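Extracellular ligand-binding receptor (PDB 4F06) binds p-hydroxybenzoic acid and probably delivers lignin-derived aromatic compounds to an ABC transporter as its solute-binding component. Local coordinates at residues 19-24 with 78-83; 27-32 with 47-52; 119-124 with 230-235; 59-64 with 89-94. One frame throughout, in Å; residues are numbered along the deposited sequence. Where two conformers were deposited one is given.

Contact 1 of 4, residues 19-24 with 78-83; sequences ALFGKN and GLYFTP. With PHB (p-hydroxybenzoic acid), chain B.
Phe-21 of helix 19-36 meets Tyr-80 at the ligand cleft of a type I periplasmic binding fold, where strand 75-78 gives way to a loop and then to helix 82-88. Gly-78 ends the strand with backbone angles suited to glycine. Tyr-80 then makes the whole contact. With CG anti to its backbone N (chi1 -167°), its ring reaches the helix, and CE1 comes within 3.5 Å of Phe-21 CB. The two rings are nearly parallel, 23° apart, but slid so far that they hardly overlap; instead Tyr-80 OH sits 3.4 Å above the centre of the Phe-21 ring. That hydroxyl is hydrogen-bonded to the carbonyl O of Ala-204, which belongs to the other lobe, so this hydroxyl links the two sides of the cleft. Tyr-80 also turns a face to the bound p-hydroxybenzoic acid, its CZ lying 3.6 Å from PHB C5. Phe-81, the N-cap residue of helix 82-88, lays a ring face against Tyr-80 CD2 and turns an edge to the ligand carboxylate. Thr-82, in the first turn of the helix, grips that carboxylate through two bonds, and the helix dipole would probably favour its charge. Thr-82 N donates to PHB O2' at 2.8 Å in a nearly straight bond (167°), while Thr-82 OG1 donates to PHB O1' at 2.6 Å.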
loop_
_atom_site.group_PDB
_atom_site.type_symbol
_atom_site.label_atom_id
_atom_site.label_comp_id
_atom_site.label_asym_id
_atom_site.label_seq_id
_atom_site.Cartn_x
_atom_site.Cartn_y
_atom_site.Cartn_z
ATOM N N ALA A 19 -0.782 14.375 0.095
ATOM C CA ALA A 19 -1.629 14.654 -1.065
ATOM C C ALA A 19 -1.274 13.812 -2.273
ATOM O O ALA A 19 -2.165 13.453 -3.047
ATOM C CB ALA A 19 -1.532 16.121 -1.441
ATOM N N LEU A 20 0.003 13.493 -2.476
ATOM C CA LEU A 20 0.326 12.734 -3.680
ATOM C C LEU A 20 -0.342 11.385 -3.695
ATOM O O LEU A 20 -0.695 10.860 -4.738
ATOM C CB LEU A 20 1.856 12.564 -3.789
ATOM C CG LEU A 20 2.331 11.975 -5.147
ATOM C CD1 LEU A 20 1.767 12.727 -6.377
ATOM C CD2 LEU A 20 3.841 12.100 -5.190
ATOM N N PHE A 21 -0.516 10.780 -2.515
ATOM C CA PHE A 21 -1.087 9.431 -2.445
ATOM C C PHE A 21 -2.561 9.399 -2.798
ATOM O O PHE A 21 -3.034 8.401 -3.403
ATOM C CB PHE A 21 -0.790 8.781 -1.104
ATOM C CG PHE A 21 0.688 8.688 -0.902
ATOM C CD1 PHE A 21 1.414 7.693 -1.569
ATOM C CD2 PHE A 21 1.380 9.663 -0.150
ATOM C CE1 PHE A 21 2.805 7.666 -1.466
ATOM C CE2 PHE A 21 2.784 9.620 -0.061
ATOM C CZ PHE A 21 3.481 8.625 -0.727
ATOM N N GLY A 22 -3.320 10.428 -2.425
ATOM C CA GLY A 22 -4.724 10.508 -2.845
ATOM C C GLY A 22 -4.858 10.939 -4.288
ATOM O O GLY A 22 -5.730 10.419 -5.025
ATOM N N LYS A 23 -4.007 11.872 -4.726
ATOM C CA LYS A 23 -3.972 12.219 -6.148
ATOM C C LYS A 23 -3.738 10.949 -6.984
ATOM O O LYS A 23 -4.328 10.801 -8.056
ATOM C CB LYS A 23 -2.859 13.227 -6.440
ATOM C CG LYS A 23 -2.763 13.707 -7.883
ATOM C CD LYS A 23 -1.595 14.699 -8.073
ATOM C CE LYS A 23 -1.461 15.246 -9.479
ATOM N NZ LYS A 23 -0.380 16.267 -9.482
ATOM N N ASN A 24 -2.885 10.050 -6.498
ATOM C CA ASN A 24 -2.650 8.790 -7.211
ATOM C C ASN A 24 -3.871 7.884 -7.300
ATOM O O ASN A 24 -3.990 7.141 -8.249
ATOM C CB ASN A 24 -1.478 8.028 -6.610
ATOM C CG ASN A 24 -0.158 8.292 -7.316
ATOM O OD1 ASN A 24 0.243 7.540 -8.217
ATOM N ND2 ASN A 24 0.498 9.394 -6.984
ATOM N N GLY A 78 -10.820 3.463 -1.287
ATOM C CA GLY A 78 -9.690 4.332 -0.949
ATOM C C GLY A 78 -9.104 3.950 0.378
ATOM O O GLY A 78 -8.809 2.760 0.626
ATOM N N LEU A 79 -8.982 4.956 1.254
ATOM C CA LEU A 79 -8.558 4.822 2.669
ATOM C C LEU A 79 -7.064 4.598 2.762
ATOM O O LEU A 79 -6.563 3.449 2.768
ATOM C CB LEU A 79 -9.386 3.791 3.478
ATOM C CG LEU A 79 -10.870 4.118 3.710
ATOM C CD1 LEU A 79 -11.005 5.406 4.540
ATOM C CD2 LEU A 79 -11.716 4.147 2.444
ATOM N N TYR A 80 -6.338 5.704 2.845
ATOM C CA TYR A 80 -4.894 5.624 2.963
ATOM C C TYR A 80 -4.463 5.021 4.329
ATOM O O TYR A 80 -3.621 4.109 4.378
ATOM C CB TYR A 80 -4.277 7.015 2.788
ATOM C CG TYR A 80 -2.781 6.985 2.594
ATOM C CD1 TYR A 80 -2.227 6.334 1.484
ATOM C CD2 TYR A 80 -1.917 7.589 3.525
ATOM C CE1 TYR A 80 -0.842 6.275 1.312
ATOM C CE2 TYR A 80 -0.527 7.581 3.345
ATOM C CZ TYR A 80 -0.002 6.910 2.246
ATOM O OH TYR A 80 1.360 6.803 2.018
ATOM N N PHE A 81 -5.029 5.553 5.428
ATOM C CA PHE A 81 -4.582 5.164 6.756
ATOM C C PHE A 81 -5.454 4.078 7.390
ATOM O O PHE A 81 -6.694 4.179 7.380
ATOM C CB PHE A 81 -4.556 6.395 7.680
ATOM C CG PHE A 81 -3.485 7.422 7.314
ATOM C CD1 PHE A 81 -2.149 7.106 7.538
ATOM C CD2 PHE A 81 -3.820 8.660 6.790
ATOM C CE1 PHE A 81 -1.150 8.019 7.239
ATOM C CE2 PHE A 81 -2.813 9.580 6.496
ATOM C CZ PHE A 81 -1.471 9.268 6.733
ATOM N N THR A 82 -4.774 3.161 8.036
ATOM C CA THR A 82 -5.487 2.103 8.779
ATOM C C THR A 82 -6.592 2.612 9.718
ATOM O O THR A 82 -7.694 2.105 9.658
ATOM C CB THR A 82 -4.475 1.211 9.520
ATOM O OG1 THR A 82 -3.850 0.322 8.607
ATOM C CG2 THR A 82 -5.129 0.372 10.619
ATOM N N PRO A 83 -6.311 3.577 10.619
ATOM C CA PRO A 83 -7.362 4.009 11.556
ATOM C C PRO A 83 -8.580 4.570 10.861
ATOM O O PRO A 83 -9.685 4.514 11.386
ATOM C CB PRO A 83 -6.651 5.048 12.470
ATOM C CG PRO A 83 -5.378 5.408 11.718
ATOM C CD PRO A 83 -4.998 4.130 11.011
HETATM C "C1'" PHB B . -1.685 2.373 6.758
HETATM O "O1'" PHB B . -2.192 1.243 6.763
HETATM O "O2'" PHB B . -2.018 3.282 7.595
HETATM C C1 PHB B . -0.600 2.649 5.766
HETATM C C2 PHB B . 0.172 1.591 5.248
HETATM C C3 PHB B . 1.203 1.846 4.376
HETATM C C4 PHB B . 1.517 3.142 4.024
HETATM C C5 PHB B . 0.778 4.192 4.528
HETATM C C6 PHB B . -0.273 3.966 5.409
HETATM O O4 PHB B . 2.549 3.445 3.212
#

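Contact 2 of 4, residues 27-32 with 47-52; sequences MGIDAW and FVYRDE. With SO4 (sulfate ion), chain H.
Ile-29 and Phe-47 bring helix 19-36 and strand 43-51 closest together, their CA atoms 8.3 Å apart, a spacing bridged by side chains without any direct hydrogen bond. Ile-29 points at the strand and meets it with both branches. Its CG2 methyl stands over the middle of the Phe-47 ring, 3.6 Å from the centroid and 14° off the normal, a clear CH-pi contact. This follows from chi1 of -72°, which sets CG2 anti to the backbone N, while CG1 carries CD1 to within 3.5 Å of Tyr-49 OH. Ile-29 CG2 also lies near that hydroxyl, the two side chains arriving from opposite directions. The tyrosine hydroxyl is not left to the methyls alone: a water in the plane of its ring lies 2.7 Å from Tyr-49 OH and donates to Asp-30 OD1, a polar bridge along the margin of the apolar patch. Val-10 of the neighbouring strand 5-12 touches both Ile-29 and Tyr-49. Val-48 and Arg-50 belong to the face of the strand turned to helix 57-69, and Arg-50 NH1 and NH2 hold a sulfate, probably from the crystallisation liquor. A helix packed on the two parallel strands it connects, 5-12 and 43-51, is the hallmark of the beta-alpha-beta crossover of Rossmann-like lobes.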
loop_
_atom_site.group_PDB
_atom_site.type_symbol
_atom_site.label_atom_id
_atom_site.label_comp_id
_atom_site.label_asym_id
_atom_site.label_seq_id
_atom_site.Cartn_x
_atom_site.Cartn_y
_atom_site.Cartn_z
HETATM N N MSE A 27 -5.427 9.372 -10.255
HETATM C CA MSE A 27 -4.636 8.999 -11.451
HETATM C C MSE A 27 -4.916 7.569 -11.896
HETATM O O MSE A 27 -5.068 7.283 -13.083
HETATM C CB MSE A 27 -3.149 9.161 -11.152
HETATM C CG MSE A 27 -2.747 10.602 -10.986
HETATM SE SE MSE A 27 -1.051 10.854 -10.105
HETATM C CE MSE A 27 -0.028 9.637 -10.894
ATOM N N GLY A 28 -4.951 6.649 -10.950
ATOM C CA GLY A 28 -5.156 5.213 -11.268
ATOM C C GLY A 28 -6.574 4.975 -11.786
ATOM O O GLY A 28 -6.754 4.229 -12.774
ATOM N N ILE A 29 -7.574 5.598 -11.161
ATOM C CA ILE A 29 -8.954 5.501 -11.667
ATOM C C ILE A 29 -9.067 6.144 -13.047
ATOM O O ILE A 29 -9.686 5.556 -13.968
ATOM C CB ILE A 29 -9.908 6.130 -10.669
ATOM C CG1 ILE A 29 -10.002 5.181 -9.422
ATOM C CG2 ILE A 29 -11.287 6.369 -11.299
ATOM C CD1 ILE A 29 -10.550 5.875 -8.180
ATOM N N ASP A 30 -8.402 7.296 -13.257
ATOM C CA ASP A 30 -8.451 7.939 -14.573
ATOM C C ASP A 30 -7.815 7.052 -15.622
ATOM O O ASP A 30 -8.272 7.019 -16.773
ATOM C CB ASP A 30 -7.733 9.302 -14.551
ATOM C CG ASP A 30 -8.507 10.381 -13.837
ATOM O OD1 ASP A 30 -9.705 10.196 -13.571
ATOM O OD2 ASP A 30 -7.914 11.486 -13.597
ATOM N N ALA A 31 -6.749 6.342 -15.261
ATOM C CA ALA A 31 -6.114 5.416 -16.197
ATOM C C ALA A 31 -7.073 4.267 -16.557
ATOM O O ALA A 31 -7.193 3.866 -17.740
ATOM C CB ALA A 31 -4.801 4.861 -15.638
ATOM N N TRP A 32 -7.759 3.728 -15.548
ATOM C CA TRP A 32 -8.753 2.695 -15.789
ATOM C C TRP A 32 -9.814 3.161 -16.768
ATOM O O TRP A 32 -10.153 2.441 -17.714
ATOM C CB TRP A 32 -9.373 2.248 -14.426
ATOM C CG TRP A 32 -10.418 1.210 -14.685
ATOM C CD1 TRP A 32 -11.789 1.429 -14.825
ATOM C CD2 TRP A 32 -10.200 -0.198 -14.942
ATOM N NE1 TRP A 32 -12.422 0.229 -15.103
ATOM C CE2 TRP A 32 -11.512 -0.777 -15.212
ATOM C CE3 TRP A 32 -9.066 -1.014 -14.967
ATOM C CZ2 TRP A 32 -11.668 -2.122 -15.547
ATOM C CZ3 TRP A 32 -9.239 -2.360 -15.315
ATOM C CH2 TRP A 32 -10.506 -2.884 -15.588
ATOM N N PHE A 47 -16.968 8.609 -10.153
ATOM C CA PHE A 47 -16.175 8.612 -8.934
ATOM C C PHE A 47 -16.209 10.001 -8.319
ATOM O O PHE A 47 -16.001 11.011 -9.013
ATOM C CB PHE A 47 -14.756 8.178 -9.276
ATOM C CG PHE A 47 -14.660 6.738 -9.726
ATOM C CD1 PHE A 47 -14.813 6.398 -11.088
ATOM C CD2 PHE A 47 -14.375 5.711 -8.786
ATOM C CE1 PHE A 47 -14.747 5.069 -11.507
ATOM C CE2 PHE A 47 -14.300 4.381 -9.223
ATOM C CZ PHE A 47 -14.466 4.065 -10.575
ATOM N N VAL A 48 -16.487 10.035 -7.012
ATOM C CA VAL A 48 -16.633 11.257 -6.176
ATOM C C VAL A 48 -15.543 11.200 -5.090
ATOM O O VAL A 48 -15.466 10.213 -4.363
ATOM C CB VAL A 48 -18.039 11.301 -5.508
ATOM C CG1 VAL A 48 -18.227 12.610 -4.716
ATOM C CG2 VAL A 48 -19.132 11.113 -6.573
ATOM N N TYR A 49 -14.698 12.231 -4.988
ATOM C CA TYR A 49 -13.536 12.183 -4.091
ATOM C C TYR A 49 -13.759 13.018 -2.844
ATOM O O TYR A 49 -14.250 14.155 -2.918
ATOM C CB TYR A 49 -12.260 12.674 -4.839
ATOM C CG TYR A 49 -11.935 11.785 -6.015
ATOM C CD1 TYR A 49 -12.522 11.997 -7.262
ATOM C CD2 TYR A 49 -11.065 10.704 -5.855
ATOM C CE1 TYR A 49 -12.228 11.145 -8.324
ATOM C CE2 TYR A 49 -10.779 9.861 -6.916
ATOM C CZ TYR A 49 -11.366 10.078 -8.130
ATOM O OH TYR A 49 -11.078 9.234 -9.189
ATOM N N ARG A 50 -13.329 12.500 -1.702
ATOM C CA ARG A 50 -13.398 13.237 -0.448
ATOM C C ARG A 50 -12.050 13.095 0.256
ATOM O O ARG A 50 -11.325 12.095 0.080
ATOM C CB ARG A 50 -14.515 12.655 0.437
ATOM C CG ARG A 50 -15.928 12.821 -0.112
ATOM C CD ARG A 50 -16.315 14.299 -0.197
ATOM N NE ARG A 50 -17.681 14.497 -0.719
ATOM C CZ ARG A 50 -17.977 14.838 -1.964
ATOM N NH1 ARG A 50 -17.003 15.015 -2.859
ATOM N NH2 ARG A 50 -19.258 15.010 -2.308
ATOM N N ASP A 51 -11.717 14.080 1.094
ATOM C CA ASP A 51 -10.350 14.221 1.602
ATOM C C ASP A 51 -10.204 13.746 3.056
ATOM O O ASP A 51 -10.660 14.376 4.012
ATOM C CB ASP A 51 -9.964 15.696 1.442
ATOM C CG ASP A 51 -8.522 15.983 1.715
ATOM O OD1 ASP A 51 -7.687 15.055 1.950
ATOM O OD2 ASP A 51 -8.219 17.196 1.664
ATOM N N GLU A 52 -9.507 12.632 3.170
ATOM C CA GLU A 52 -9.179 12.019 4.405
ATOM C C GLU A 52 -8.181 12.818 5.270
ATOM O O GLU A 52 -8.230 12.743 6.531
ATOM C CB GLU A 52 -8.556 10.692 3.927
ATOM C CG GLU A 52 -7.959 9.836 4.947
ATOM C CD GLU A 52 -7.451 8.494 4.410
ATOM O OE1 GLU A 52 -7.590 8.178 3.178
ATOM O OE2 GLU A 52 -6.906 7.796 5.235
HETATM S S SO4 H . -18.611 16.355 -5.991
HETATM O O1 SO4 H . -18.690 17.790 -6.373
HETATM O O2 SO4 H . -19.610 16.084 -4.916
HETATM O O3 SO4 H . -18.940 15.513 -7.177
HETATM O O4 SO4 H . -17.237 16.005 -5.523
HETATM O O HOH W 1 -11.810 10.194 -11.605
#

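Contact 3 of 4, residues 119-124 with 230-235; sequences TSFTMF and TGDVVT. With PHB (p-hydroxybenzoic acid), chain B.
Asp-232 faces Phe-121 and the selenomethionine Met-123 in the cleft of the type I periplasmic binding fold, where the chain entering helix 123-136 meets the loop after strand 226-230. Starting at CB, the aspartate already approaches the ligand, with PHB O4 3.6 Å away. CG comes closer to the same phenolic oxygen, and from there the carboxylate divides its work. OD1 accepts a hydrogen bond from PHB O4 at 2.7 Å and is also hydrogen-bonded to Tyr-253 OH, so two hydroxyls hold this one oxygen and fix the ligand's para end. Beside it, Asp-232 OD1 comes within 3.4 Å of Phe-121 CZ; the ring and carboxylate planes are 43° apart. Phe-121 turns its edge to the bound ring, CZ standing 3.8 Å from PHB C3. OD2, the other oxygen, faces away from the ligand and takes a 2.7 Å hydrogen bond from Thr-230 OG1 on its anti lone pair. This second-shell bond probably steadies the rotation of the carboxylate. Met-123 also meets this pair; its chain, bent at both chi2 (-54°) and chi3, brings CE to 3.9 Å from Thr-230 OG1 and 4.0 Å from Thr-230 CG2.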
loop_
_atom_site.group_PDB
_atom_site.type_symbol
_atom_site.label_atom_id
_atom_site.label_comp_id
_atom_site.label_asym_id
_atom_site.label_seq_id
_atom_site.Cartn_x
_atom_site.Cartn_y
_atom_site.Cartn_z
ATOM N N THR A 119 -7.239 -4.185 -2.516
ATOM C CA THR A 119 -6.402 -4.322 -3.726
ATOM C C THR A 119 -5.026 -3.690 -3.507
ATOM O O THR A 119 -4.267 -3.542 -4.497
ATOM C CB THR A 119 -7.079 -3.664 -4.951
ATOM O OG1 THR A 119 -7.372 -2.309 -4.611
ATOM C CG2 THR A 119 -8.371 -4.395 -5.318
ATOM N N SER A 120 -4.673 -3.380 -2.262
ATOM C CA SER A 120 -3.354 -2.811 -2.006
ATOM C C SER A 120 -2.380 -3.911 -1.590
ATOM O O SER A 120 -1.787 -4.563 -2.474
ATOM C CB SER A 120 -3.443 -1.663 -0.995
ATOM O OG SER A 120 -4.036 -2.149 0.232
ATOM N N PHE A 121 -2.236 -4.174 -0.274
ATOM C CA PHE A 121 -1.198 -5.072 0.266
ATOM C C PHE A 121 -1.473 -5.163 1.735
ATOM O O PHE A 121 -2.230 -4.350 2.295
ATOM C CB PHE A 121 0.243 -4.536 -0.012
ATOM C CG PHE A 121 0.475 -3.113 0.518
ATOM C CD1 PHE A 121 0.011 -2.025 -0.263
ATOM C CD2 PHE A 121 1.118 -2.862 1.724
ATOM C CE1 PHE A 121 0.233 -0.701 0.165
ATOM C CE2 PHE A 121 1.333 -1.548 2.163
ATOM C CZ PHE A 121 0.866 -0.491 1.396
ATOM N N THR A 122 -0.814 -6.106 2.401
ATOM C CA THR A 122 -0.709 -6.041 3.879
ATOM C C THR A 122 0.734 -5.937 4.320
ATOM O O THR A 122 1.686 -6.243 3.570
ATOM C CB THR A 122 -1.408 -7.185 4.658
ATOM O OG1 THR A 122 -0.590 -8.357 4.597
ATOM C CG2 THR A 122 -2.804 -7.420 4.139
HETATM N N MSE A 123 0.927 -5.460 5.535
HETATM C CA MSE A 123 2.264 -5.380 6.086
HETATM C C MSE A 123 2.903 -6.751 6.244
HETATM O O MSE A 123 4.051 -6.948 5.902
HETATM C CB MSE A 123 2.251 -4.641 7.420
HETATM C CG MSE A 123 1.673 -3.221 7.306
HETATM SE SE MSE A 123 2.529 -2.108 5.962
HETATM C CE MSE A 123 4.349 -2.363 6.523
ATOM N N PHE A 124 2.154 -7.729 6.766
ATOM C CA PHE A 124 2.706 -9.080 6.829
ATOM C C PHE A 124 3.109 -9.625 5.459
ATOM O O PHE A 124 4.138 -10.294 5.316
ATOM C CB PHE A 124 1.640 -10.025 7.420
ATOM C CG PHE A 124 1.775 -10.249 8.902
ATOM C CD1 PHE A 124 1.237 -9.327 9.823
ATOM C CD2 PHE A 124 2.344 -11.437 9.420
ATOM C CE1 PHE A 124 1.353 -9.573 11.194
ATOM C CE2 PHE A 124 2.425 -11.649 10.797
ATOM C CZ PHE A 124 1.931 -10.715 11.680
ATOM N N THR A 230 10.039 -2.060 3.974
ATOM C CA THR A 230 8.995 -2.295 3.000
ATOM C C THR A 230 9.074 -1.116 2.009
ATOM O O THR A 230 9.650 -0.033 2.264
ATOM C CB THR A 230 7.636 -2.433 3.650
ATOM O OG1 THR A 230 7.351 -1.232 4.391
ATOM C CG2 THR A 230 7.581 -3.637 4.579
ATOM N N GLY A 231 8.441 -1.315 0.870
ATOM C CA GLY A 231 8.510 -0.311 -0.215
ATOM C C GLY A 231 7.845 1.010 0.127
ATOM O O GLY A 231 8.086 2.005 -0.550
ATOM N N ASP A 232 7.060 1.056 1.204
ATOM C CA ASP A 232 6.506 2.316 1.709
ATOM C C ASP A 232 7.588 3.351 1.928
ATOM O O ASP A 232 7.312 4.550 1.867
ATOM C CB ASP A 232 5.817 2.026 3.043
ATOM C CG ASP A 232 4.812 0.912 2.886
ATOM O OD1 ASP A 232 3.694 1.168 2.420
ATOM O OD2 ASP A 232 5.192 -0.251 3.163
ATOM N N VAL A 233 8.793 2.889 2.242
ATOM C CA VAL A 233 9.854 3.790 2.694
ATOM C C VAL A 233 10.634 4.414 1.535
ATOM O O VAL A 233 11.360 5.388 1.750
ATOM C CB VAL A 233 10.739 3.021 3.702
ATOM C CG1 VAL A 233 11.891 3.888 4.207
ATOM C CG2 VAL A 233 9.897 2.481 4.868
ATOM N N VAL A 234 10.463 3.885 0.310
ATOM C CA VAL A 234 11.234 4.316 -0.850
ATOM C C VAL A 234 10.335 4.499 -2.064
ATOM O O VAL A 234 10.691 4.193 -3.184
ATOM C CB VAL A 234 12.411 3.387 -1.151
ATOM C CG1 VAL A 234 13.508 3.548 -0.100
ATOM C CG2 VAL A 234 11.948 1.937 -1.236
ATOM N N THR A 235 9.168 5.088 -1.866
ATOM C CA THR A 235 8.276 5.341 -2.995
ATOM C C THR A 235 8.943 6.201 -4.050
ATOM O O THR A 235 9.724 7.118 -3.764
ATOM C CB THR A 235 6.912 5.895 -2.610
ATOM O OG1 THR A 235 7.060 7.154 -1.979
ATOM C CG2 THR A 235 6.174 4.915 -1.687
HETATM C "C1'" PHB B . -1.685 2.373 6.758
HETATM O "O1'" PHB B . -2.192 1.243 6.763
HETATM O "O2'" PHB B . -2.018 3.282 7.595
HETATM C C1 PHB B . -0.600 2.649 5.766
HETATM C C2 PHB B . 0.172 1.591 5.248
HETATM C C3 PHB B . 1.203 1.846 4.376
HETATM C C4 PHB B . 1.517 3.142 4.024
HETATM C C5 PHB B . 0.778 4.192 4.528
HETATM C C6 PHB B . -0.273 3.966 5.409
HETATM O O4 PHB B . 2.549 3.445 3.212
#

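Contact 4 of 4, residues 59-64 with 89-94; sequences QSKALA and APLLQE
Ala-64 N donates to Ser-60 O at 2.9 Å, one of the regular bonds of helix 57-69, and this turn presents Ala-64 CB and the stem of Lys-61 to Leu-91. The contact lies on the helical layer that flanks the mostly parallel sheet in the first lobe of the type I periplasmic binding fold. Across it, residues 89-91 follow helical backbone angles and lead into helix 92-95. No hydrogen bond joins the two segments; the meeting is apolar, with the CA atoms of Lys-61 and Leu-91 8.2 Å apart. Leu-91 points toward helix 57-69 and divides its two methyls. CD1 enters the corner between the two residues of that helix, 4.1 Å from Ala-64 CB and 3.9 Å from Lys-61 CG. Deeper down, Ala-64 and Leu-92 both touch Leu-76 of strand 75-78, so the two helical pieces share a seat on the sheet. Toward the solvent, the fully extended Lys-61 chain, with CG anti to the backbone N (chi1 -173°), runs obliquely past the leucine. Its aliphatic length thus covers the outer side of Leu-91 while the ammonium group continues beyond, and the outermost touch is Lys-61 CE against Leu-91 CD2 at 3.7 Å.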
loop_
_atom_site.group_PDB
_atom_site.type_symbol
_atom_site.label_atom_id
_atom_site.label_comp_id
_atom_site.label_asym_id
_atom_site.label_seq_id
_atom_site.Cartn_x
_atom_site.Cartn_y
_atom_site.Cartn_z
ATOM N N GLN A 59 -13.430 11.886 11.235
ATOM C CA GLN A 59 -13.568 12.596 9.980
ATOM C C GLN A 59 -13.852 11.621 8.839
ATOM O O GLN A 59 -14.715 11.880 7.996
ATOM C CB GLN A 59 -12.306 13.398 9.698
ATOM C CG GLN A 59 -12.310 14.082 8.338
ATOM C CD GLN A 59 -11.138 15.027 8.320
ATOM O OE1 GLN A 59 -9.998 14.616 8.102
ATOM N NE2 GLN A 59 -11.370 16.230 8.715
ATOM N N SER A 60 -13.129 10.509 8.783
ATOM C CA SER A 60 -13.382 9.552 7.691
ATOM C C SER A 60 -14.738 8.862 7.816
ATOM O O SER A 60 -15.411 8.663 6.807
ATOM C CB SER A 60 -12.283 8.511 7.610
ATOM O OG SER A 60 -11.147 9.018 6.874
ATOM N N LYS A 61 -15.169 8.585 9.056
ATOM C CA LYS A 61 -16.512 8.068 9.261
ATOM C C LYS A 61 -17.565 9.033 8.701
ATOM O O LYS A 61 -18.486 8.639 7.986
ATOM C CB LYS A 61 -16.750 7.767 10.746
ATOM C CG LYS A 61 -18.066 7.074 11.026
ATOM C CD LYS A 61 -18.251 6.821 12.523
ATOM C CE LYS A 61 -19.583 6.167 12.812
ATOM N NZ LYS A 61 -19.777 6.042 14.282
ATOM N N ALA A 62 -17.406 10.331 9.024
ATOM C CA ALA A 62 -18.366 11.327 8.573
ATOM C C ALA A 62 -18.337 11.452 7.052
ATOM O O ALA A 62 -19.388 11.601 6.428
ATOM C CB ALA A 62 -18.098 12.659 9.253
ATOM N N LEU A 63 -17.153 11.395 6.432
ATOM C CA LEU A 63 -17.107 11.484 4.970
ATOM C C LEU A 63 -17.836 10.296 4.352
ATOM O O LEU A 63 -18.565 10.473 3.368
ATOM C CB LEU A 63 -15.653 11.475 4.493
ATOM C CG LEU A 63 -14.809 12.724 4.809
ATOM C CD1 LEU A 63 -13.361 12.430 4.427
ATOM C CD2 LEU A 63 -15.345 13.967 4.140
ATOM N N ALA A 64 -17.615 9.105 4.901
ATOM C CA ALA A 64 -18.300 7.924 4.357
ATOM C C ALA A 64 -19.818 8.046 4.477
ATOM O O ALA A 64 -20.551 7.706 3.543
ATOM C CB ALA A 64 -17.765 6.689 5.056
ATOM N N ALA A 89 -15.237 0.742 8.392
ATOM C CA ALA A 89 -15.605 -0.682 8.259
ATOM C C ALA A 89 -16.946 -1.087 8.913
ATOM O O ALA A 89 -17.737 -1.776 8.264
ATOM C CB ALA A 89 -14.474 -1.536 8.801
ATOM N N PRO A 90 -17.202 -0.681 10.178
ATOM C CA PRO A 90 -18.420 -1.190 10.862
ATOM C C PRO A 90 -19.707 -0.609 10.216
ATOM O O PRO A 90 -20.787 -1.126 10.504
ATOM C CB PRO A 90 -18.220 -0.833 12.370
ATOM C CG PRO A 90 -17.157 0.189 12.363
ATOM C CD PRO A 90 -16.341 0.082 11.117
ATOM N N LEU A 91 -19.652 0.418 9.342
ATOM C CA LEU A 91 -20.834 1.079 8.720
ATOM C C LEU A 91 -21.376 0.244 7.578
ATOM O O LEU A 91 -22.526 0.396 7.175
ATOM C CB LEU A 91 -20.467 2.538 8.134
ATOM C CG LEU A 91 -19.783 3.517 9.048
ATOM C CD1 LEU A 91 -19.471 4.716 8.220
ATOM C CD2 LEU A 91 -20.756 3.865 10.161
ATOM N N LEU A 92 -20.484 -0.508 6.953
ATOM C CA LEU A 92 -20.715 -0.950 5.572
ATOM C C LEU A 92 -21.857 -1.938 5.431
ATOM O O LEU A 92 -22.649 -1.836 4.485
ATOM C CB LEU A 92 -19.453 -1.600 4.994
ATOM C CG LEU A 92 -18.194 -0.714 5.006
ATOM C CD1 LEU A 92 -16.990 -1.564 4.635
ATOM C CD2 LEU A 92 -18.388 0.505 4.084
ATOM N N GLN A 93 -21.956 -2.892 6.370
ATOM C CA GLN A 93 -22.924 -3.936 6.161
ATOM C C GLN A 93 -24.350 -3.390 6.328
ATOM O O GLN A 93 -25.242 -3.636 5.481
ATOM C CB GLN A 93 -22.662 -5.095 7.091
ATOM C CG GLN A 93 -23.602 -6.279 6.886
ATOM C CD GLN A 93 -23.246 -7.442 7.772
ATOM O OE1 GLN A 93 -22.503 -7.326 8.747
ATOM N NE2 GLN A 93 -23.807 -8.614 7.430
ATOM N N GLU A 94 -24.597 -2.592 7.376
ATOM C CA GLU A 94 -25.915 -1.982 7.549
ATOM C C GLU A 94 -26.254 -1.058 6.381
ATOM O O GLU A 94 -27.424 -0.976 5.967
ATOM C CB GLU A 94 -26.000 -1.257 8.912
ATOM C CG GLU A 94 -27.357 -0.633 9.213
ATOM C CD GLU A 94 -28.454 -1.665 9.404
ATOM O OE1 GLU A 94 -28.167 -2.883 9.563
ATOM O OE2 GLU A 94 -29.630 -1.236 9.445
#

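From the N terminus, helix 19-36 opens contact 1 and then contact 2. Contact 2 closes first, when strand 43-51 returns beside strand 5-12, and lies wholly within the longer loop that contact 1 completes at 78-83. Contact 4 starts inside that loop, at 59-64, but ends beyond it at 89-94, so contacts 1 and 4 cross. Contact 2 ties a helix to the sheet, contact 1 that same helix to the loop after strand 75-78, and contact 4 two helical pieces beside the sheet. Glu-52 joins contacts 1 and 2, probably hydrogen-bonding Tyr-80 N and Phe-81 N. Contact 3 follows in series, reaching into the second lobe; it and contact 1 hold opposite ends of the bound p-hydroxybenzoic acid.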